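Local atomic coordinates of glycerate kinase, putative (Thermotoga maritima, PDB entry 2B8N), a protein that catalyses the ATP-dependent, magnesium-requiring phosphorylation of D-glycerate to 2-phosphoglycerate in the degradation of serine. Residues Ala215-Leu229 / Ile244-Ile257. Sequence-based numbering, arbitrary orientation.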
# COMPACT_ATOMS: atom_id res chain seq x y z
N ALA A 215 11.97 11.23 5.08
CA ALA A 215 11.73 12.46 5.82
C ALA A 215 11.11 12.11 7.16
O ALA A 215 10.04 12.61 7.50
CB ALA A 215 10.80 13.35 5.04
N TRP A 216 11.75 11.20 7.90
CA TRP A 216 11.29 10.83 9.24
C TRP A 216 12.49 10.57 10.11
O TRP A 216 13.41 9.88 9.67
CB TRP A 216 10.43 9.58 9.22
CG TRP A 216 9.71 9.38 10.52
CD1 TRP A 216 10.03 8.50 11.53
CD2 TRP A 216 8.54 10.06 10.96
NE1 TRP A 216 9.13 8.60 12.57
CE2 TRP A 216 8.21 9.56 12.25
CE3 TRP A 216 7.75 11.06 10.39
CZ2 TRP A 216 7.13 10.03 12.97
CZ3 TRP A 216 6.69 11.52 11.10
CH2 TRP A 216 6.38 11.01 12.38
N PRO A 217 12.49 11.07 11.36
CA PRO A 217 13.69 10.85 12.16
C PRO A 217 13.93 9.36 12.46
O PRO A 217 12.98 8.57 12.55
CB PRO A 217 13.42 11.66 13.45
CG PRO A 217 11.98 11.67 13.56
CD PRO A 217 11.47 11.78 12.14
N ASP A 218 15.21 9.01 12.60
CA ASP A 218 15.62 7.63 12.85
C ASP A 218 16.03 7.50 14.30
O ASP A 218 17.11 7.98 14.69
CB ASP A 218 16.79 7.25 11.93
CG ASP A 218 17.34 5.85 12.19
OD1 ASP A 218 16.70 5.05 12.90
OD2 ASP A 218 18.43 5.55 11.67
N SER A 219 15.18 6.85 15.10
CA SER A 219 15.48 6.69 16.54
C SER A 219 16.59 5.65 16.80
O SER A 219 17.27 5.71 17.83
CB SER A 219 14.22 6.36 17.33
OG SER A 219 13.77 5.05 17.05
N SER A 220 16.80 4.73 15.86
CA SER A 220 17.86 3.73 16.02
C SER A 220 19.25 4.33 15.84
O SER A 220 19.44 5.33 15.16
CB SER A 220 17.69 2.56 15.06
OG SER A 220 18.08 2.90 13.74
N THR A 221 20.23 3.67 16.42
CA THR A 221 21.60 4.15 16.47
C THR A 221 22.52 3.28 15.61
O THR A 221 22.14 2.20 15.16
CB THR A 221 22.12 4.18 17.95
OG1 THR A 221 22.36 2.86 18.43
CG2 THR A 221 21.11 4.82 18.86
N SER A 222 23.74 3.78 15.38
CA SER A 222 24.81 2.99 14.75
C SER A 222 25.05 1.70 15.54
O SER A 222 25.18 0.64 14.96
CB SER A 222 26.12 3.79 14.69
OG SER A 222 25.99 4.94 13.88
N GLU A 223 25.07 1.82 16.86
CA GLU A 223 25.21 0.66 17.73
C GLU A 223 24.10 -0.37 17.44
O GLU A 223 24.37 -1.55 17.29
CB GLU A 223 25.19 1.07 19.21
CG GLU A 223 25.61 -0.04 20.20
CD GLU A 223 25.46 0.39 21.65
OE1 GLU A 223 24.98 1.52 21.91
OE2 GLU A 223 25.83 -0.39 22.53
N ASP A 224 22.86 0.08 17.36
CA ASP A 224 21.75 -0.82 17.04
C ASP A 224 22.03 -1.55 15.72
O ASP A 224 21.87 -2.76 15.63
CB ASP A 224 20.42 -0.05 16.96
CG ASP A 224 20.04 0.60 18.28
OD1 ASP A 224 20.27 -0.04 19.32
OD2 ASP A 224 19.55 1.76 18.29
N ALA A 225 22.47 -0.83 14.70
CA ALA A 225 22.68 -1.45 13.38
C ALA A 225 23.72 -2.58 13.45
O ALA A 225 23.50 -3.67 12.93
CB ALA A 225 23.08 -0.42 12.38
N LEU A 226 24.84 -2.30 14.10
CA LEU A 226 25.92 -3.28 14.23
C LEU A 226 25.55 -4.49 15.10
O LEU A 226 25.98 -5.60 14.83
CB LEU A 226 27.16 -2.59 14.80
CG LEU A 226 27.75 -1.48 13.92
CD1 LEU A 226 29.00 -0.87 14.58
CD2 LEU A 226 28.09 -1.98 12.52
N LYS A 227 24.75 -4.27 16.14
CA LYS A 227 24.25 -5.35 16.99
C LYS A 227 23.29 -6.28 16.24
O LYS A 227 23.25 -7.48 16.52
CB LYS A 227 23.58 -4.79 18.23
CG LYS A 227 24.56 -4.12 19.15
CD LYS A 227 24.04 -4.01 20.57
CE LYS A 227 25.20 -3.73 21.53
NZ LYS A 227 26.23 -4.83 21.51
N VAL A 228 22.52 -5.73 15.30
CA VAL A 228 21.65 -6.57 14.46
C VAL A 228 22.48 -7.55 13.64
O VAL A 228 22.25 -8.75 13.71
CB VAL A 228 20.79 -5.75 13.53
CG1 VAL A 228 20.08 -6.67 12.51
CG2 VAL A 228 19.79 -4.94 14.34
N LEU A 229 23.44 -7.02 12.89
CA LEU A 229 24.33 -7.84 12.07
C LEU A 229 25.07 -8.90 12.88
O LEU A 229 25.14 -10.07 12.46
CB LEU A 229 25.35 -6.95 11.35
CG LEU A 229 24.77 -5.99 10.32
CD1 LEU A 229 25.86 -5.05 9.80
CD2 LEU A 229 24.11 -6.74 9.17
N ILE A 244 28.26 2.74 8.68
CA ILE A 244 27.23 2.63 9.72
C ILE A 244 27.48 3.57 10.90
O ILE A 244 26.52 4.12 11.48
CB ILE A 244 27.08 1.14 10.15
CG1 ILE A 244 26.33 0.38 9.07
CG2 ILE A 244 26.34 0.99 11.46
CD1 ILE A 244 26.38 -1.15 9.17
N LEU A 245 28.75 3.80 11.22
CA LEU A 245 29.17 4.73 12.29
C LEU A 245 28.73 6.18 12.15
O LEU A 245 28.85 6.97 13.10
CB LEU A 245 30.69 4.75 12.39
CG LEU A 245 31.44 3.57 13.01
CD1 LEU A 245 32.91 3.88 12.91
CD2 LEU A 245 31.04 3.34 14.44
N GLN A 246 28.28 6.54 10.95
CA GLN A 246 27.69 7.86 10.70
C GLN A 246 26.26 7.78 11.19
O GLN A 246 25.44 7.01 10.64
CB GLN A 246 27.79 8.22 9.21
CG GLN A 246 29.21 8.01 8.64
CD GLN A 246 29.43 8.63 7.27
OE1 GLN A 246 29.97 7.98 6.36
NE2 GLN A 246 29.01 9.88 7.12
N GLU A 247 25.96 8.54 12.24
CA GLU A 247 24.67 8.45 12.87
C GLU A 247 23.64 9.18 12.03
O GLU A 247 23.97 10.19 11.38
CB GLU A 247 24.71 9.01 14.29
CG GLU A 247 23.48 8.68 15.10
CD GLU A 247 23.17 7.21 15.10
OE1 GLU A 247 23.83 6.49 15.88
OE2 GLU A 247 22.29 6.77 14.32
N THR A 248 22.41 8.67 12.06
CA THR A 248 21.29 9.20 11.30
C THR A 248 20.60 10.26 12.12
O THR A 248 20.73 10.24 13.35
CB THR A 248 20.28 8.11 10.99
OG1 THR A 248 19.90 7.48 12.21
CG2 THR A 248 20.89 7.07 10.06
N PRO A 249 19.90 11.21 11.46
CA PRO A 249 19.21 12.31 12.15
C PRO A 249 18.20 11.84 13.19
O PRO A 249 17.28 11.10 12.84
CB PRO A 249 18.49 13.04 11.01
CG PRO A 249 18.59 12.19 9.82
CD PRO A 249 19.79 11.33 10.00
N LYS A 250 18.40 12.28 14.44
CA LYS A 250 17.56 11.87 15.58
C LYS A 250 16.30 12.75 15.72
O LYS A 250 15.34 12.36 16.36
CB LYS A 250 18.39 11.84 16.87
CG LYS A 250 19.52 10.75 16.88
CD LYS A 250 18.95 9.30 17.01
CE LYS A 250 19.92 8.22 16.50
NZ LYS A 250 19.84 7.94 15.02
N HIS A 251 16.32 13.91 15.06
CA HIS A 251 15.23 14.87 15.10
C HIS A 251 15.24 15.63 13.78
O HIS A 251 16.30 15.84 13.19
CB HIS A 251 15.46 15.83 16.27
CG HIS A 251 16.74 16.64 16.15
ND1 HIS A 251 17.93 16.25 16.74
CD2 HIS A 251 17.00 17.81 15.51
CE1 HIS A 251 18.87 17.15 16.46
NE2 HIS A 251 18.33 18.10 15.72
N LEU A 252 14.06 16.03 13.32
CA LEU A 252 13.92 16.83 12.09
C LEU A 252 12.99 18.02 12.38
O LEU A 252 11.93 17.83 12.94
CB LEU A 252 13.34 15.99 10.94
CG LEU A 252 14.06 14.70 10.48
CD1 LEU A 252 13.24 13.92 9.47
CD2 LEU A 252 15.40 14.99 9.90
N SER A 253 13.40 19.23 12.02
CA SER A 253 12.60 20.42 12.27
C SER A 253 11.89 20.95 11.02
O SER A 253 11.04 21.82 11.13
CB SER A 253 13.49 21.52 12.84
OG SER A 253 14.67 21.66 12.07
N ASN A 254 12.24 20.43 9.84
CA ASN A 254 11.76 20.99 8.57
C ASN A 254 10.78 20.09 7.81
O ASN A 254 10.82 20.02 6.58
CB ASN A 254 12.95 21.32 7.66
CG ASN A 254 13.66 20.07 7.17
OD1 ASN A 254 13.66 19.05 7.85
ND2 ASN A 254 14.25 20.15 5.98
N VAL A 255 9.87 19.41 8.51
CA VAL A 255 8.97 18.45 7.84
C VAL A 255 7.50 18.58 8.24
O VAL A 255 7.17 18.73 9.40
CB VAL A 255 9.38 17.01 8.15
CG1 VAL A 255 8.38 16.03 7.57
CG2 VAL A 255 10.78 16.72 7.60
N GLU A 256 6.62 18.49 7.26
CA GLU A 256 5.19 18.38 7.50
C GLU A 256 4.73 17.20 6.66
O GLU A 256 4.96 17.18 5.45
CB GLU A 256 4.45 19.64 7.05
N ILE A 257 4.09 16.22 7.30
CA ILE A 257 3.56 15.06 6.57
C ILE A 257 2.04 14.97 6.63
O ILE A 257 1.45 15.12 7.71
CB ILE A 257 4.17 13.74 7.08
CG1 ILE A 257 5.69 13.75 6.88
CG2 ILE A 257 3.56 12.55 6.32
CD1 ILE A 257 6.41 12.59 7.50
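Lys250 reaches across to the loop before helix 222-231 and bonds two of its carbonyls, its NZ donating to Asp218 O (2.8 Å) and to Ser220 O (2.6 Å). Bends at chi2 and chi4 curl the chain back so that the ammonium also meets Thr248 O and forms a salt bridge with Glu247 OE2. Beside it, Thr248 OG1 donates to Asp218 OD2, while Asp218 N makes a nearly straight bond (166°) to Pro249 O at 3.0 Å. The two oxygens of Glu247 divide the work: OE1 takes Ser222 N on its syn lone pair (2.8 Å), at the first turn of the helix, whereas OE2 receives Thr248 N and Lys250 NZ from opposite faces and is also bonded by His176. Ser222 OG, turned beside its own backbone N (chi1 -63°), donates to Ile244 O at 2.6 Å. Ile244 then fits as a knob among Ser222, Ala225, Leu226 and Leu229, its CG2 3.6 Å from Leu226 CD2.

The other oxygen of the Asp218 carboxylate, OD1, positions this first-shell group: it accepts Ser220 N in an Asx turn and Ser220 OG on its syn side, and pairs with Lys175. With an alanine in place of Asp218, Thr248 OG1, Ser220 and Lys175 would probably lose their carboxylate partner, and the loop its Asx turn. The example illustrates how a helix N-terminus can be satisfied both from within, by the Thr221-Asp224 capping box, and from across, by Glu247.

Farther along, Leu252 CD1 packs on the Trp216-Pro217 backbone, and Ile257 CD1 meets the Trp216 ring edge at CE3 (3.5 Å). The loops leading into helix 222-231, flanked by helix 167-175, and into strand 255-261, an outermost strand of the parallel sheet next to strand 193-199, are thus joined.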